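Local structure of single-stranded DNA specific exonuclease RecJ (Thermus thermophilus, 2ZXR) at residues 90-95 with 189-194; 184-189 with 221-226; 207-212 with 243-248; 213-218 with 231-236; 250-255 with 266-271. The protein degrades single-stranded DNA exonucleolytically in the 5' to 3' direction, using divalent metal ions, and has no detectable activity on single-stranded RNA. All blocks are in the same frame, centred on the assembly; numbering follows the deposited sequence.

Interaction 1 (90-95 with 189-194); sequences AILVRG and GVAFLL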
# COMPACT_ATOMS: atom_id res chain seq x y z
N ALA A 90 -1.81 27.38 -1.31
CA ALA A 90 -2.49 27.84 -2.50
C ALA A 90 -3.99 27.85 -2.23
O ALA A 90 -4.69 28.75 -2.67
CB ALA A 90 -2.17 26.95 -3.71
N ILE A 91 -4.48 26.88 -1.48
CA ILE A 91 -5.89 26.82 -1.17
C ILE A 91 -6.29 28.03 -0.34
O ILE A 91 -7.25 28.72 -0.66
CB ILE A 91 -6.26 25.52 -0.37
CG1 ILE A 91 -6.28 24.31 -1.31
CG2 ILE A 91 -7.65 25.65 0.29
CD1 ILE A 91 -6.25 22.98 -0.53
N LEU A 92 -5.57 28.29 0.75
CA LEU A 92 -5.92 29.41 1.59
C LEU A 92 -5.73 30.74 0.90
O LEU A 92 -6.58 31.62 1.05
CB LEU A 92 -5.13 29.35 2.90
CG LEU A 92 -5.64 28.15 3.72
CD1 LEU A 92 -4.66 27.81 4.79
CD2 LEU A 92 -6.99 28.46 4.32
N VAL A 93 -4.64 30.91 0.14
CA VAL A 93 -4.44 32.19 -0.54
C VAL A 93 -5.50 32.43 -1.62
O VAL A 93 -6.15 33.48 -1.62
CB VAL A 93 -3.02 32.30 -1.14
CG1 VAL A 93 -2.92 33.52 -2.08
CG2 VAL A 93 -1.97 32.41 0.01
N ARG A 94 -5.70 31.49 -2.54
CA ARG A 94 -6.73 31.69 -3.56
C ARG A 94 -8.10 31.81 -2.89
O ARG A 94 -8.86 32.72 -3.17
CB ARG A 94 -6.78 30.52 -4.56
CG ARG A 94 -5.68 30.48 -5.65
CD ARG A 94 -6.04 29.32 -6.59
NE ARG A 94 -5.18 29.08 -7.74
CZ ARG A 94 -5.23 29.75 -8.89
NH1 ARG A 94 -6.10 30.75 -9.03
NH2 ARG A 94 -4.47 29.36 -9.92
N GLY A 95 -8.43 30.87 -2.01
CA GLY A 95 -9.73 30.89 -1.36
C GLY A 95 -10.09 32.16 -0.60
O GLY A 95 -11.20 32.69 -0.74
N GLY A 189 -5.31 19.08 3.55
CA GLY A 189 -6.67 18.64 3.86
C GLY A 189 -7.31 19.56 4.89
O GLY A 189 -8.50 19.92 4.78
N VAL A 190 -6.51 19.93 5.90
CA VAL A 190 -6.97 20.82 6.97
C VAL A 190 -7.15 22.26 6.42
O VAL A 190 -8.11 22.93 6.77
CB VAL A 190 -6.00 20.77 8.19
CG1 VAL A 190 -6.42 21.81 9.25
CG2 VAL A 190 -6.02 19.36 8.82
N ALA A 191 -6.24 22.72 5.55
CA ALA A 191 -6.40 24.04 4.93
C ALA A 191 -7.76 24.06 4.18
O ALA A 191 -8.51 25.05 4.21
CB ALA A 191 -5.29 24.30 3.94
N PHE A 192 -8.06 22.96 3.50
CA PHE A 192 -9.30 22.82 2.76
C PHE A 192 -10.49 22.84 3.74
O PHE A 192 -11.48 23.51 3.50
CB PHE A 192 -9.25 21.48 1.99
CG PHE A 192 -10.49 21.15 1.24
CD1 PHE A 192 -10.74 21.73 0.02
CD2 PHE A 192 -11.40 20.22 1.75
CE1 PHE A 192 -11.88 21.39 -0.71
CE2 PHE A 192 -12.54 19.88 1.02
CZ PHE A 192 -12.77 20.47 -0.20
N LEU A 193 -10.40 22.10 4.83
CA LEU A 193 -11.48 22.07 5.81
C LEU A 193 -11.73 23.46 6.38
O LEU A 193 -12.89 23.86 6.56
CB LEU A 193 -11.16 21.08 6.94
CG LEU A 193 -11.23 19.62 6.47
CD1 LEU A 193 -10.56 18.69 7.47
CD2 LEU A 193 -12.70 19.26 6.24
N LEU A 194 -10.65 24.18 6.65
CA LEU A 194 -10.71 25.54 7.19
C LEU A 194 -11.41 26.47 6.20
O LEU A 194 -12.28 27.25 6.60
CB LEU A 194 -9.30 26.07 7.48
CG LEU A 194 -9.20 27.48 8.09
CD1 LEU A 194 -9.97 27.52 9.42
CD2 LEU A 194 -7.72 27.86 8.33
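Leu-92 lies against Ala-191 where the helices containing 90-95 and 189-194 run side by side, their local axes 9.1 Å apart at closest approach and 24° from parallel. The CB of Leu-92 starts off along the flank of its own helix, and CG, set anti to the carbonyl carbon (chi1 -68°), carries the branch across to the neighbour. There CG comes to 3.9 Å from Ala-191 CB, and CD1 closes on the same methyl at 3.7 Å. The other branch, CD2, turns to the C-terminal side: it rests 3.7 Å from Ala-191 O and touches the CD2 methyl of Leu-194 at 4.1 Å, the two leucines crossing at about a right angle.

Ile-91 fills the adjoining position with both of its branches. Its CG2, anti to the backbone N, meets the Phe-192 backbone, 4.1 Å from CA, whereas CD1 at the end of the other branch reaches Phe-192 CB at 4.2 Å. The phenyl ring packs instead on Ala-211 and Ala-214 of helix 211-220 and on Trp-228 and Leu-232 of helix 227-239. No hydrogen bond links the segments, and all five touching residues are buried, so shape and apolar contact account for the join. The small Ala-191 side chain receives the leucine between two nearly parallel helices. Such close apolar helix packing belongs to the interior of the DHH-family N-terminal domain, here with the Ala-191 side chain about 8 Å from that of the metal ligand Asp-84.

Interaction 2 (184-189 with 221-226); sequences KPTGAG and DVAPLW. With MG (magnesium ion), chain B.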
# COMPACT_ATOMS: atom_id res chain seq x y z
N LYS A 184 -7.65 11.14 9.11
CA LYS A 184 -6.29 11.66 9.10
C LYS A 184 -6.00 12.68 7.98
O LYS A 184 -5.13 12.47 7.14
CB LYS A 184 -5.32 10.47 9.02
CG LYS A 184 -5.63 9.43 10.11
CD LYS A 184 -4.85 8.14 9.90
CE LYS A 184 -4.87 7.27 11.17
NZ LYS A 184 -4.41 8.03 12.38
N PRO A 185 -6.73 13.80 7.98
CA PRO A 185 -6.51 14.82 6.94
C PRO A 185 -5.07 15.35 7.02
O PRO A 185 -4.43 15.28 8.07
CB PRO A 185 -7.58 15.86 7.25
CG PRO A 185 -7.82 15.70 8.72
CD PRO A 185 -7.79 14.22 8.93
N THR A 186 -4.54 15.85 5.91
CA THR A 186 -3.16 16.34 5.93
C THR A 186 -3.12 17.87 6.06
O THR A 186 -4.14 18.50 6.35
CB THR A 186 -2.40 15.93 4.63
OG1 THR A 186 -2.98 16.59 3.50
CG2 THR A 186 -2.50 14.42 4.41
N GLY A 187 -1.95 18.45 5.85
CA GLY A 187 -1.84 19.90 5.94
C GLY A 187 -2.77 20.57 4.94
O GLY A 187 -3.45 21.55 5.27
N ALA A 188 -2.80 20.07 3.71
CA ALA A 188 -3.65 20.63 2.68
C ALA A 188 -5.11 20.25 2.94
O ALA A 188 -6.03 21.00 2.60
CB ALA A 188 -3.20 20.14 1.29
N GLY A 189 -5.31 19.08 3.55
CA GLY A 189 -6.67 18.64 3.86
C GLY A 189 -7.31 19.56 4.89
O GLY A 189 -8.50 19.92 4.78
N ASP A 221 1.56 13.77 0.82
CA ASP A 221 1.88 13.59 2.23
C ASP A 221 1.98 12.12 2.62
O ASP A 221 2.46 11.80 3.71
CB ASP A 221 0.79 14.24 3.10
CG ASP A 221 1.02 14.03 4.61
OD1 ASP A 221 0.25 13.27 5.25
OD2 ASP A 221 1.97 14.61 5.15
N VAL A 222 1.48 11.24 1.73
CA VAL A 222 1.47 9.80 1.96
C VAL A 222 0.63 9.44 3.17
O VAL A 222 1.00 8.59 3.96
CB VAL A 222 2.89 9.21 2.13
CG1 VAL A 222 2.83 7.66 2.09
CG2 VAL A 222 3.81 9.73 1.00
N ALA A 223 -0.51 10.11 3.31
CA ALA A 223 -1.42 9.85 4.39
C ALA A 223 -2.31 8.68 3.96
O ALA A 223 -2.44 8.39 2.76
CB ALA A 223 -2.25 11.08 4.68
N PRO A 224 -2.92 7.99 4.93
CA PRO A 224 -3.80 6.85 4.68
C PRO A 224 -5.03 7.27 3.87
O PRO A 224 -5.78 8.19 4.27
CB PRO A 224 -4.17 6.38 6.09
CG PRO A 224 -3.00 6.80 6.93
CD PRO A 224 -2.69 8.18 6.37
N LEU A 225 -5.24 6.58 2.76
CA LEU A 225 -6.35 6.87 1.90
C LEU A 225 -7.64 6.12 2.25
O LEU A 225 -8.08 5.23 1.53
CB LEU A 225 -5.95 6.60 0.46
CG LEU A 225 -4.82 7.46 -0.15
CD1 LEU A 225 -4.87 7.30 -1.68
CD2 LEU A 225 -5.01 8.96 0.21
N TRP A 226 -8.24 6.47 3.37
CA TRP A 226 -9.51 5.89 3.75
C TRP A 226 -10.41 6.96 4.35
O TRP A 226 -9.95 8.07 4.67
CB TRP A 226 -9.33 4.70 4.73
CG TRP A 226 -8.44 4.91 5.93
CD1 TRP A 226 -8.62 5.79 6.95
CD2 TRP A 226 -7.27 4.14 6.26
NE1 TRP A 226 -7.64 5.62 7.91
CE2 TRP A 226 -6.79 4.62 7.50
CE3 TRP A 226 -6.58 3.10 5.62
CZ2 TRP A 226 -5.65 4.09 8.13
CZ3 TRP A 226 -5.44 2.58 6.24
CH2 TRP A 226 -4.99 3.07 7.48
MG MG B . 2.08 16.93 5.59
O HOH W 1 -9.30 10.19 6.66
O HOH W 2 3.70 16.61 3.93
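The indole of Trp-226 carries Pro-224 CB of its own segment on one face, 3.3 Å above the plane and offset toward the rim, while Lys-184 CD approaches the ring obliquely. The same lysine carbon reaches across to Pro-224 CG at 3.7 Å, the aliphatic chain and the proline crossing at about a right angle. Water 1 adds a polar link, accepting from Lys-184 N and donating to Trp-226 O.

The other flat group is the carboxylate of Asp-221. Its OD2 binds the magnesium ion at 2.4 Å, and OD1 faces Thr-186 CG2 at 3.1 Å. That methyl also presses on Ala-223 CB at 3.4 Å, tighter than a usual carbon contact. Thr-186 OG1 sits between its backbone N and carbonyl carbon (chi1 66°), which leaves CG2 anti to the carbonyl carbon; OG1 hydrogen-bonds to Asp-84 OD1 and accepts a weak N-cap bond from Gly-189 N.

Asp-84, His-160, His-161 and Asp-136 share the magnesium with Asp-221. Gly-187 N and Ala-188 N, opening the helix, also bond to the Asp-84 carboxylate, so with Thr-186 they probably form a second shell that positions Asp-84.

Interaction 3 (207-212 with 243-248); sequences PLEYAD and SSWVGL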
# COMPACT_ATOMS: atom_id res chain seq x y z
N PRO A 207 -16.45 24.55 -0.94
CA PRO A 207 -15.44 24.97 -1.92
C PRO A 207 -14.84 23.77 -2.65
O PRO A 207 -13.63 23.56 -2.59
CB PRO A 207 -14.41 25.67 -1.06
CG PRO A 207 -14.39 24.77 0.15
CD PRO A 207 -15.88 24.54 0.42
N LEU A 208 -15.67 22.99 -3.34
CA LEU A 208 -15.21 21.79 -4.03
C LEU A 208 -14.18 22.01 -5.15
O LEU A 208 -13.40 21.10 -5.44
CB LEU A 208 -16.42 21.00 -4.57
CG LEU A 208 -17.44 20.57 -3.50
CD1 LEU A 208 -18.43 19.59 -4.09
CD2 LEU A 208 -16.72 19.91 -2.34
N GLU A 209 -14.15 23.19 -5.76
CA GLU A 209 -13.17 23.43 -6.81
C GLU A 209 -11.73 23.44 -6.24
O GLU A 209 -10.78 23.44 -7.00
CB GLU A 209 -13.49 24.73 -7.59
CG GLU A 209 -13.19 26.02 -6.84
CD GLU A 209 -13.62 27.28 -7.58
OE1 GLU A 209 -13.41 27.36 -8.82
OE2 GLU A 209 -14.16 28.22 -6.92
N TYR A 210 -11.58 23.39 -4.92
CA TYR A 210 -10.25 23.38 -4.27
C TYR A 210 -9.85 21.96 -3.87
O TYR A 210 -8.77 21.73 -3.29
CB TYR A 210 -10.27 24.25 -3.01
CG TYR A 210 -10.40 25.72 -3.31
CD1 TYR A 210 -9.28 26.50 -3.52
CD2 TYR A 210 -11.67 26.33 -3.42
CE1 TYR A 210 -9.38 27.85 -3.82
CE2 TYR A 210 -11.79 27.69 -3.73
CZ TYR A 210 -10.63 28.44 -3.92
OH TYR A 210 -10.69 29.78 -4.24
N ALA A 211 -10.71 21.00 -4.18
CA ALA A 211 -10.41 19.63 -3.79
C ALA A 211 -9.28 18.99 -4.61
O ALA A 211 -8.65 18.05 -4.12
CB ALA A 211 -11.67 18.78 -3.86
N ASP A 212 -9.02 19.46 -5.84
CA ASP A 212 -7.92 18.89 -6.63
C ASP A 212 -6.60 19.27 -5.95
O ASP A 212 -5.72 18.40 -5.76
CB ASP A 212 -7.94 19.34 -8.10
CG ASP A 212 -8.20 20.84 -8.29
OD1 ASP A 212 -8.38 21.26 -9.48
OD2 ASP A 212 -8.23 21.59 -7.28
N SER A 243 -9.34 21.50 -14.05
CA SER A 243 -9.09 22.35 -12.90
C SER A 243 -9.37 23.82 -13.09
O SER A 243 -9.19 24.35 -14.17
CB SER A 243 -7.65 22.22 -12.43
OG SER A 243 -7.45 22.96 -11.23
N SER A 244 -9.80 24.48 -12.02
CA SER A 244 -10.01 25.92 -12.08
C SER A 244 -8.62 26.58 -12.01
O SER A 244 -8.48 27.77 -12.25
CB SER A 244 -10.83 26.42 -10.88
OG SER A 244 -12.16 25.94 -10.93
N TRP A 245 -7.60 25.77 -11.66
CA TRP A 245 -6.22 26.26 -11.51
C TRP A 245 -5.41 25.80 -12.70
O TRP A 245 -4.91 24.69 -12.71
CB TRP A 245 -5.63 25.73 -10.21
CG TRP A 245 -6.69 25.48 -9.17
CD1 TRP A 245 -6.96 24.29 -8.54
CD2 TRP A 245 -7.66 26.42 -8.69
NE1 TRP A 245 -8.03 24.45 -7.68
CE2 TRP A 245 -8.48 25.74 -7.76
CE3 TRP A 245 -7.91 27.77 -8.95
CZ2 TRP A 245 -9.53 26.36 -7.08
CZ3 TRP A 245 -8.95 28.40 -8.29
CH2 TRP A 245 -9.76 27.69 -7.36
N VAL A 246 -5.25 26.68 -13.70
CA VAL A 246 -4.57 26.33 -14.94
C VAL A 246 -3.19 25.71 -14.78
O VAL A 246 -2.82 24.85 -15.57
CB VAL A 246 -4.50 27.56 -15.93
CG1 VAL A 246 -3.47 28.62 -15.45
CG2 VAL A 246 -4.14 27.05 -17.32
N GLY A 247 -2.44 26.11 -13.76
CA GLY A 247 -1.12 25.54 -13.53
C GLY A 247 -1.16 24.06 -13.16
O GLY A 247 -0.29 23.27 -13.58
N LEU A 248 -2.15 23.67 -12.37
CA LEU A 248 -2.28 22.28 -11.96
C LEU A 248 -2.74 21.46 -13.17
O LEU A 248 -2.22 20.38 -13.45
CB LEU A 248 -3.29 22.15 -10.83
CG LEU A 248 -3.53 20.71 -10.38
CD1 LEU A 248 -2.20 20.08 -9.92
CD2 LEU A 248 -4.56 20.68 -9.24
O HOH W 3 -10.49 22.91 -9.60
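Segment 207-212 passes from a 3-10 turn into a helix and 243-248 turns into another, with Trp-245 at its N-cap position and the nearest CA pair, Glu-209 and Ser-244, 6.6 Å apart. The Trp-245 indole extends between Tyr-210 and Asp-212. Its CZ2 stands 3.5 Å above one face of the Tyr-210 ring, toward the rim; the six-membered ring and phenol planes are 38° apart, an oblique pairing. At the indole edge, NE1 gives Asp-212 OD2 a weak hydrogen bond, bent to 129° at the hydrogen.

The other carboxylate oxygen, OD1, accepts from Ser-243 OG at 2.6 Å on its syn side, 31° out of plane. That hydroxyl in turn accepts from Trp-245 N at 2.8 Å, forming an ST turn. Farther out, Ser-244 OG donates to the anti lone pair of Glu-209 OE1 at 2.8 Å. Water 3 bridges the segments, donating to Glu-209 O and to the carboxylate oxygen Asp-212 OD1 and accepting from Ser-244 N.

Asp-212 is thus gripped through both oxygens, its buried carboxylate met by a hydroxyl, a water and, weakly, an indole N-H, among others. Such donors would probably stabilise its ionised form and fix its rotation.

Interaction 4 (213-218 with 231-236); sequences LAAVGT and ALVKEG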
# COMPACT_ATOMS: atom_id res chain seq x y z
N LEU A 213 -6.46 20.53 -5.56
CA LEU A 213 -5.25 20.96 -4.84
C LEU A 213 -5.10 20.16 -3.55
O LEU A 213 -4.02 19.70 -3.21
CB LEU A 213 -5.33 22.45 -4.44
CG LEU A 213 -5.30 23.49 -5.55
CD1 LEU A 213 -5.62 24.89 -5.00
CD2 LEU A 213 -3.90 23.45 -6.20
N ALA A 214 -6.21 20.01 -2.82
CA ALA A 214 -6.20 19.30 -1.54
C ALA A 214 -5.83 17.82 -1.70
O ALA A 214 -5.12 17.26 -0.85
CB ALA A 214 -7.60 19.44 -0.84
N ALA A 215 -6.34 17.19 -2.76
CA ALA A 215 -6.04 15.78 -3.06
C ALA A 215 -4.55 15.60 -3.38
O ALA A 215 -3.92 14.63 -2.94
CB ALA A 215 -6.90 15.29 -4.26
N VAL A 216 -3.99 16.52 -4.17
CA VAL A 216 -2.57 16.44 -4.50
C VAL A 216 -1.73 16.50 -3.22
O VAL A 216 -0.77 15.73 -3.04
CB VAL A 216 -2.14 17.58 -5.51
CG1 VAL A 216 -0.61 17.63 -5.65
CG2 VAL A 216 -2.78 17.32 -6.92
N GLY A 217 -2.08 17.41 -2.30
CA GLY A 217 -1.30 17.48 -1.06
C GLY A 217 -1.46 16.21 -0.21
O GLY A 217 -0.51 15.73 0.41
N THR A 218 -2.68 15.68 -0.17
CA THR A 218 -3.01 14.46 0.59
C THR A 218 -2.19 13.26 0.10
O THR A 218 -1.59 12.52 0.88
CB THR A 218 -4.52 14.18 0.44
OG1 THR A 218 -5.25 15.30 0.97
CG2 THR A 218 -4.94 12.88 1.17
N ALA A 231 -12.53 10.03 0.21
CA ALA A 231 -13.55 10.83 -0.43
C ALA A 231 -12.96 12.09 -1.05
O ALA A 231 -13.35 12.50 -2.15
CB ALA A 231 -14.63 11.22 0.58
N LEU A 232 -12.00 12.71 -0.35
CA LEU A 232 -11.39 13.93 -0.83
C LEU A 232 -10.61 13.67 -2.11
O LEU A 232 -10.75 14.41 -3.10
CB LEU A 232 -10.46 14.54 0.23
CG LEU A 232 -9.71 15.80 -0.26
CD1 LEU A 232 -10.69 16.99 -0.36
CD2 LEU A 232 -8.60 16.12 0.68
N VAL A 233 -9.82 12.60 -2.09
CA VAL A 233 -9.02 12.24 -3.25
C VAL A 233 -9.91 11.87 -4.46
O VAL A 233 -9.65 12.30 -5.57
CB VAL A 233 -8.01 11.10 -2.87
CG1 VAL A 233 -7.39 10.47 -4.12
CG2 VAL A 233 -6.90 11.72 -1.97
N LYS A 234 -10.98 11.12 -4.24
CA LYS A 234 -11.84 10.78 -5.37
C LYS A 234 -12.37 12.08 -6.01
O LYS A 234 -12.32 12.25 -7.22
CB LYS A 234 -13.01 9.90 -4.91
CG LYS A 234 -12.58 8.47 -4.48
CD LYS A 234 -13.75 7.71 -3.76
CE LYS A 234 -14.60 6.91 -4.72
NZ LYS A 234 -14.05 5.49 -4.83
N GLU A 235 -12.85 13.00 -5.18
CA GLU A 235 -13.36 14.27 -5.69
C GLU A 235 -12.26 15.07 -6.43
O GLU A 235 -12.47 15.50 -7.56
CB GLU A 235 -13.90 15.11 -4.52
CG GLU A 235 -14.55 16.45 -4.91
CD GLU A 235 -15.82 16.27 -5.74
OE1 GLU A 235 -16.55 15.29 -5.52
OE2 GLU A 235 -16.11 17.12 -6.59
N GLY A 236 -11.11 15.25 -5.80
CA GLY A 236 -10.04 16.02 -6.42
C GLY A 236 -9.43 15.41 -7.67
O GLY A 236 -9.16 16.14 -8.63
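Ala-215 CB lies 3.8 Å from Val-233 CA and 3.9 Å from Gly-236 CA, so at the centre of the contact a methyl rests directly on the opposing backbone, meeting the bare CA of the glycine. Further apolar contacts gather round it. Leu-232 spreads its methyls beside Ala-214, with CD2 at 3.8 Å from Ala-214 CB. Its CG, anti to the backbone N (chi1 176°), sends the isobutyl group across the interface. Val-233 CG2 meets Thr-218 CG2 at 3.9 Å, the two side chains crossing at a slant.

Small residues at the crossing let the local axes come within 8.0 Å, at a signed angle of -126°. This is a tightly packed pair of consecutive helices, 211-220 and 227-239, the first of which also sets Val-216 against Thr-87 of helix 83-98.

No hydrogen bond passes between the segments, and the polar component stays within the first helix. Thr-218 OG1 donates to Ala-214 O at 2.7 Å, from 35° above the carbonyl plane, while Thr-218 N reaches the same oxygen from the opposite face. The hydroxyl is satisfied by its own helix even though Leu-232 CD2 sits 3.5 Å from OG1. Thr-218 also touches Thr-186, and its side chain is about 5 Å from that of the metal ligand Asp-84.

Interaction 5 (250-255 with 266-271); sequences LLAEAV and FRIAPR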
# COMPACT_ATOMS: atom_id res chain seq x y z
N LEU A 250 -2.22 22.05 -16.31
CA LEU A 250 -1.08 21.95 -17.22
C LEU A 250 0.02 21.01 -16.66
O LEU A 250 0.64 20.27 -17.41
CB LEU A 250 -0.52 23.36 -17.48
CG LEU A 250 -0.45 23.97 -18.91
CD1 LEU A 250 -1.71 23.65 -19.73
CD2 LEU A 250 -0.24 25.51 -18.79
N LEU A 251 0.28 21.04 -15.36
CA LEU A 251 1.30 20.14 -14.84
C LEU A 251 0.80 18.71 -15.05
O LEU A 251 1.55 17.84 -15.50
CB LEU A 251 1.57 20.40 -13.36
CG LEU A 251 2.57 19.48 -12.65
CD1 LEU A 251 3.92 19.43 -13.42
CD2 LEU A 251 2.80 20.05 -11.23
N ALA A 252 -0.48 18.48 -14.74
CA ALA A 252 -1.08 17.15 -14.90
C ALA A 252 -0.99 16.66 -16.36
O ALA A 252 -0.58 15.53 -16.62
CB ALA A 252 -2.52 17.17 -14.44
N GLU A 253 -1.37 17.50 -17.32
CA GLU A 253 -1.30 17.07 -18.72
C GLU A 253 0.14 16.80 -19.15
O GLU A 253 0.40 15.83 -19.86
CB GLU A 253 -1.90 18.13 -19.63
CG GLU A 253 -3.34 18.43 -19.30
CD GLU A 253 -3.94 19.53 -20.16
OE1 GLU A 253 -3.17 20.26 -20.81
OE2 GLU A 253 -5.19 19.64 -20.18
N ALA A 254 1.07 17.63 -18.69
CA ALA A 254 2.49 17.47 -19.03
C ALA A 254 2.97 16.07 -18.70
O ALA A 254 3.78 15.50 -19.43
CB ALA A 254 3.37 18.50 -18.27
N VAL A 255 2.49 15.52 -17.59
CA VAL A 255 2.93 14.19 -17.21
C VAL A 255 2.01 13.06 -17.67
O VAL A 255 2.19 11.91 -17.29
CB VAL A 255 3.16 14.08 -15.69
CG1 VAL A 255 4.10 15.20 -15.25
CG2 VAL A 255 1.84 14.18 -14.94
N PHE A 266 3.75 9.71 -8.18
CA PHE A 266 5.02 9.56 -8.86
C PHE A 266 5.36 10.57 -9.94
O PHE A 266 6.51 10.64 -10.37
CB PHE A 266 5.12 8.14 -9.44
CG PHE A 266 5.28 7.08 -8.38
CD1 PHE A 266 6.55 6.66 -8.00
CD2 PHE A 266 4.17 6.55 -7.73
CE1 PHE A 266 6.70 5.72 -6.98
CE2 PHE A 266 4.31 5.62 -6.72
CZ PHE A 266 5.56 5.20 -6.34
N ARG A 267 4.39 11.35 -10.40
CA ARG A 267 4.71 12.31 -11.45
C ARG A 267 4.45 13.76 -11.12
O ARG A 267 5.27 14.64 -11.39
CB ARG A 267 3.98 11.92 -12.75
CG ARG A 267 4.41 10.55 -13.24
CD ARG A 267 3.67 10.06 -14.48
NE ARG A 267 4.45 8.95 -15.05
CZ ARG A 267 3.93 7.91 -15.69
NH1 ARG A 267 2.61 7.81 -15.86
NH2 ARG A 267 4.75 6.98 -16.17
N ILE A 268 3.32 14.03 -10.50
CA ILE A 268 2.99 15.39 -10.17
C ILE A 268 3.68 15.91 -8.91
O ILE A 268 4.41 16.90 -8.95
CB ILE A 268 1.46 15.56 -10.05
CG1 ILE A 268 0.83 15.24 -11.42
CG2 ILE A 268 1.11 16.98 -9.61
CD1 ILE A 268 -0.71 15.41 -11.48
N ALA A 269 3.48 15.24 -7.78
CA ALA A 269 4.07 15.69 -6.55
C ALA A 269 5.59 15.79 -6.59
O ALA A 269 6.16 16.72 -6.04
CB ALA A 269 3.63 14.79 -5.40
N PRO A 270 6.28 14.81 -7.20
CA PRO A 270 7.74 14.91 -7.24
C PRO A 270 8.23 16.18 -7.94
O PRO A 270 9.27 16.73 -7.55
CB PRO A 270 8.17 13.64 -7.98
CG PRO A 270 7.12 12.66 -7.53
CD PRO A 270 5.84 13.48 -7.66
N ARG A 271 7.52 16.65 -8.96
CA ARG A 271 7.94 17.87 -9.66
C ARG A 271 7.83 19.08 -8.72
O ARG A 271 8.71 19.95 -8.67
CB ARG A 271 7.08 18.16 -10.88
CG ARG A 271 7.67 17.78 -12.19
CD ARG A 271 7.47 16.33 -12.49
NE ARG A 271 7.82 16.01 -13.87
CZ ARG A 271 7.81 14.78 -14.36
NH1 ARG A 271 7.46 13.77 -13.59
NH2 ARG A 271 8.19 14.55 -15.60
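Val-255 sets its CG1 methyl over the centre of one face of the Arg-271 guanidinium, 3.8 Å above the plane, the two side chains sliding past each other in opposite directions. The arginine is brought there by a bend at chi2 (82°), which folds the chain back along its own helix; NH1 then donates to Arg-267 O at 3.2 Å. That bond is moderately bent and leaves the guanidinium plane by 28°, yet it gives the flat group a fixed point beside the valine.

The other Val-255 branch, CG2, lodges between two partners, with Ile-268 CG1 at 3.8 Å and Arg-267 CB equally near. Arg-267 runs past the valine with its aliphatic part: CB to CB the two residues are 3.7 Å apart, and farther along CD passes Val-255 O.

Ile-268 divides its carbons along the facing helix. Its CG2 meets Leu-251 CD2 at 3.9 Å, while CD1 reaches Ala-252, touching CA and CB alike. Leu-251 CD1 also approaches Arg-271 CB at 4.2 Å, closing the apolar row on that side.

The local axes of 250-254 and 266-271 cross at 129° and stay 9.5 Å apart at closest approach. Val-255, the first residue beyond its helix, fits against helix 261-277 at this crossing, and His-304 of helix 293-321 also touches Arg-271. With no hydrogen bond across the segments, the join probably rests largely on dispersion: both arginines contribute aliphatic carbon or a guanidinium face, consistent with Arg-267 being exposed and Arg-271 partly so.

In the fold
From the N terminus, interaction 1 closes the first long loop, bringing helix 83-98 to helix 187-201 across the parallel-sheet region of the DHH domain. Interaction 2 starts at the beginning of helix 187-201 and crosses interaction 1 along the chain, the two sharing Gly-189; it joins that helix to the magnesium-binding turn after helix 211-220. Interaction 3 crosses interaction 2 in turn and ties the start of helix 211-220 to that of helix 246-254. Interaction 4 nests inside the loop closed by interaction 3, pairing helices 211-220 and 227-239; interaction 2 crosses and touches it too. Interaction 5 follows in series, linking helix 246-254 to helix 261-277, without touching interaction 4.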